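Local coordinates for protein aminotransferase AspB (PDB 3EZS) that probably transfers amino groups between amino acids and keto acids as a pyridoxal-phosphate-dependent class I/II aminotransferase, at residues A[82-87]-A[245-250]. Residues are numbered along the deposited sequence; the frame is centred on the assembly and turned at random. Where two conformers were deposited one is given.
Sequences ENELIS and GDSRLL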
loop_
_atom_site.group_PDB
_atom_site.type_symbol
_atom_site.label_atom_id
_atom_site.label_comp_id
_atom_site.label_asym_id
_atom_site.label_seq_id
_atom_site.Cartn_x
_atom_site.Cartn_y
_atom_site.Cartn_z
ATOM N N GLU A 82 -10.775 15.457 -14.584
ATOM C CA GLU A 82 -10.518 14.042 -14.374
ATOM C C GLU A 82 -9.069 13.642 -14.141
ATOM O O GLU A 82 -8.823 12.691 -13.421
ATOM C CB GLU A 82 -11.133 13.220 -15.519
ATOM C CG GLU A 82 -12.682 13.292 -15.549
ATOM C CD GLU A 82 -13.306 12.489 -16.693
ATOM O OE1 GLU A 82 -12.567 11.835 -17.471
ATOM O OE2 GLU A 82 -14.547 12.531 -16.826
ATOM N N ASN A 83 -8.124 14.350 -14.752
ATOM C CA ASN A 83 -6.702 14.057 -14.555
ATOM C C ASN A 83 -6.079 14.908 -13.422
ATOM O O ASN A 83 -4.853 14.909 -13.234
ATOM C CB ASN A 83 -5.912 14.168 -15.884
ATOM C CG ASN A 83 -6.044 15.537 -16.558
ATOM O OD1 ASN A 83 -6.809 16.394 -16.116
ATOM N ND2 ASN A 83 -5.300 15.738 -17.641
ATOM N N GLU A 84 -6.924 15.596 -12.650
ATOM C CA GLU A 84 -6.471 16.438 -11.534
ATOM C C GLU A 84 -6.732 15.838 -10.141
ATOM O O GLU A 84 -6.566 16.517 -9.128
ATOM C CB GLU A 84 -7.070 17.848 -11.657
ATOM C CG GLU A 84 -6.386 18.630 -12.749
ATOM C CD GLU A 84 -7.002 19.969 -13.049
ATOM O OE1 GLU A 84 -8.136 20.234 -12.594
ATOM O OE2 GLU A 84 -6.337 20.740 -13.785
ATOM N N LEU A 85 -7.120 14.571 -10.089
ATOM C CA LEU A 85 -7.346 13.898 -8.806
ATOM C C LEU A 85 -7.025 12.425 -8.950
ATOM O O LEU A 85 -7.456 11.786 -9.911
ATOM C CB LEU A 85 -8.771 14.111 -8.327
ATOM C CG LEU A 85 -9.149 13.437 -7.002
ATOM C CD1 LEU A 85 -10.137 14.301 -6.221
ATOM C CD2 LEU A 85 -9.690 12.023 -7.212
ATOM N N ILE A 86 -6.205 11.916 -8.037
ATOM C CA ILE A 86 -5.865 10.495 -7.985
ATOM C C ILE A 86 -6.361 9.931 -6.653
ATOM O O ILE A 86 -6.138 10.548 -5.617
ATOM C CB ILE A 86 -4.332 10.244 -8.167
ATOM C CG1 ILE A 86 -3.927 10.400 -9.648
ATOM C CG2 ILE A 86 -3.927 8.832 -7.703
ATOM C CD1 ILE A 86 -2.487 10.049 -9.942
ATOM N N SER A 87 -7.047 8.781 -6.700
ATOM C CA SER A 87 -7.558 8.085 -5.508
ATOM C C SER A 87 -6.411 7.320 -4.862
ATOM O O SER A 87 -5.634 6.650 -5.574
ATOM C CB SER A 87 -8.656 7.076 -5.884
ATOM O OG SER A 87 -9.838 7.695 -6.372
ATOM N N GLY A 245 -4.403 18.121 -7.798
ATOM C CA GLY A 245 -3.573 19.255 -8.207
ATOM C C GLY A 245 -2.996 19.109 -9.602
ATOM O O GLY A 245 -3.698 18.675 -10.512
ATOM N N ASP A 246 -1.718 19.466 -9.732
ATOM C CA ASP A 246 -0.939 19.454 -11.000
ATOM C C ASP A 246 -1.154 18.178 -11.810
ATOM O O ASP A 246 -0.630 17.121 -11.455
ATOM C CB ASP A 246 0.552 19.614 -10.685
ATOM C CG ASP A 246 1.397 19.962 -11.904
ATOM O OD1 ASP A 246 1.124 19.492 -13.028
ATOM O OD2 ASP A 246 2.393 20.688 -11.695
ATOM N N SER A 247 -1.895 18.299 -12.914
ATOM C CA SER A 247 -2.252 17.154 -13.725
ATOM C C SER A 247 -1.087 16.549 -14.462
ATOM O O SER A 247 -1.185 15.410 -14.873
ATOM C CB SER A 247 -3.352 17.519 -14.722
ATOM O OG SER A 247 -2.948 18.564 -15.605
ATOM N N ARG A 248 -0.006 17.308 -14.661
ATOM C CA ARG A 248 1.177 16.794 -15.361
ATOM C C ARG A 248 1.927 15.830 -14.444
ATOM O O ARG A 248 2.338 14.753 -14.869
ATOM C CB ARG A 248 2.108 17.929 -15.818
ATOM C CG ARG A 248 3.292 17.454 -16.682
ATOM C CD ARG A 248 4.335 18.554 -16.931
ATOM N NE ARG A 248 4.969 18.995 -15.682
ATOM C CZ ARG A 248 5.953 18.351 -15.045
ATOM N NH1 ARG A 248 6.467 17.219 -15.521
ATOM N NH2 ARG A 248 6.435 18.850 -13.905
ATOM N N LEU A 249 2.120 16.246 -13.196
ATOM C CA LEU A 249 2.735 15.396 -12.182
ATOM C C LEU A 249 1.842 14.199 -11.838
ATOM O O LEU A 249 2.341 13.089 -11.693
ATOM C CB LEU A 249 3.047 16.194 -10.913
ATOM C CG LEU A 249 4.096 17.304 -11.008
ATOM C CD1 LEU A 249 4.204 18.117 -9.727
ATOM C CD2 LEU A 249 5.462 16.712 -11.403
ATOM N N LEU A 250 0.532 14.412 -11.718
ATOM C CA LEU A 250 -0.399 13.303 -11.384
ATOM C C LEU A 250 -0.514 12.223 -12.465
ATOM O O LEU A 250 -0.749 11.064 -12.153
ATOM C CB LEU A 250 -1.808 13.825 -11.020
ATOM C CG LEU A 250 -1.943 14.603 -9.701
ATOM C CD1 LEU A 250 -3.364 15.092 -9.538
ATOM C CD2 LEU A 250 -1.501 13.772 -8.487
HETATM O O HOH W 1 -3.740 20.513 -13.977
#
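Leu250, Glu84 and Ser247 carry this contact at the edge of the seven-stranded mixed sheet of the aminotransferase large domain, as expected for a fold-type I PLP enzyme. Strand 85-88 is outermost within the chain and runs antiparallel to strand 241-245. Helix 247-257 follows that neighbour after one residue, the N-cap Asp246, and lies against the edge strand and the turn before it. One backbone hydrogen bond joins the two segments: Gly245 N donates to Glu84 O at 3.0 Å, with the donor tilted 33° from the carbonyl plane. Ile86 continues the strand pairing with Ile243.

Leu250 has the most surface buried by the contact. Its CD1 branch rests on the Glu84 carbonyl group, 3.5 Å from Glu84 C. Its CB and CD2 face the end of Ile86, whose CD1 comes within 4.0 Å of Leu250 CB. CG1 of Ile86 points opposite its carbonyl carbon (chi1 -76°) and the chain is extended beyond it, which lets Ile86 reach the first turn of the helix. Tyr253, Lys254 and Arg257 of the same helix also touch this isoleucine.

Ser247 turns its CB into the bend at Asn83 and Glu84. This carbon sits 3.4 Å from Asn83 O and over the face of the Asn83 amide, 3.8 Å from Asn83 CG. The aliphatic part of Glu84 passes on another side, CG 3.8 Å from Ser247 CB. Asp246 OD1 accepts from Arg248 N and, weakly, from Leu249 N. Asp246 OD2 accepts from Asn222 N, so the capping carboxylate is gripped at both oxygens.

The Glu84 carboxylate is also divided between two partners. OE1 accepts from Lys81 N, just before the turn. One water bridges the two side chains: it donates to Glu84 OE2 (2.6 Å) and accepts from Ser247 OG (2.7 Å).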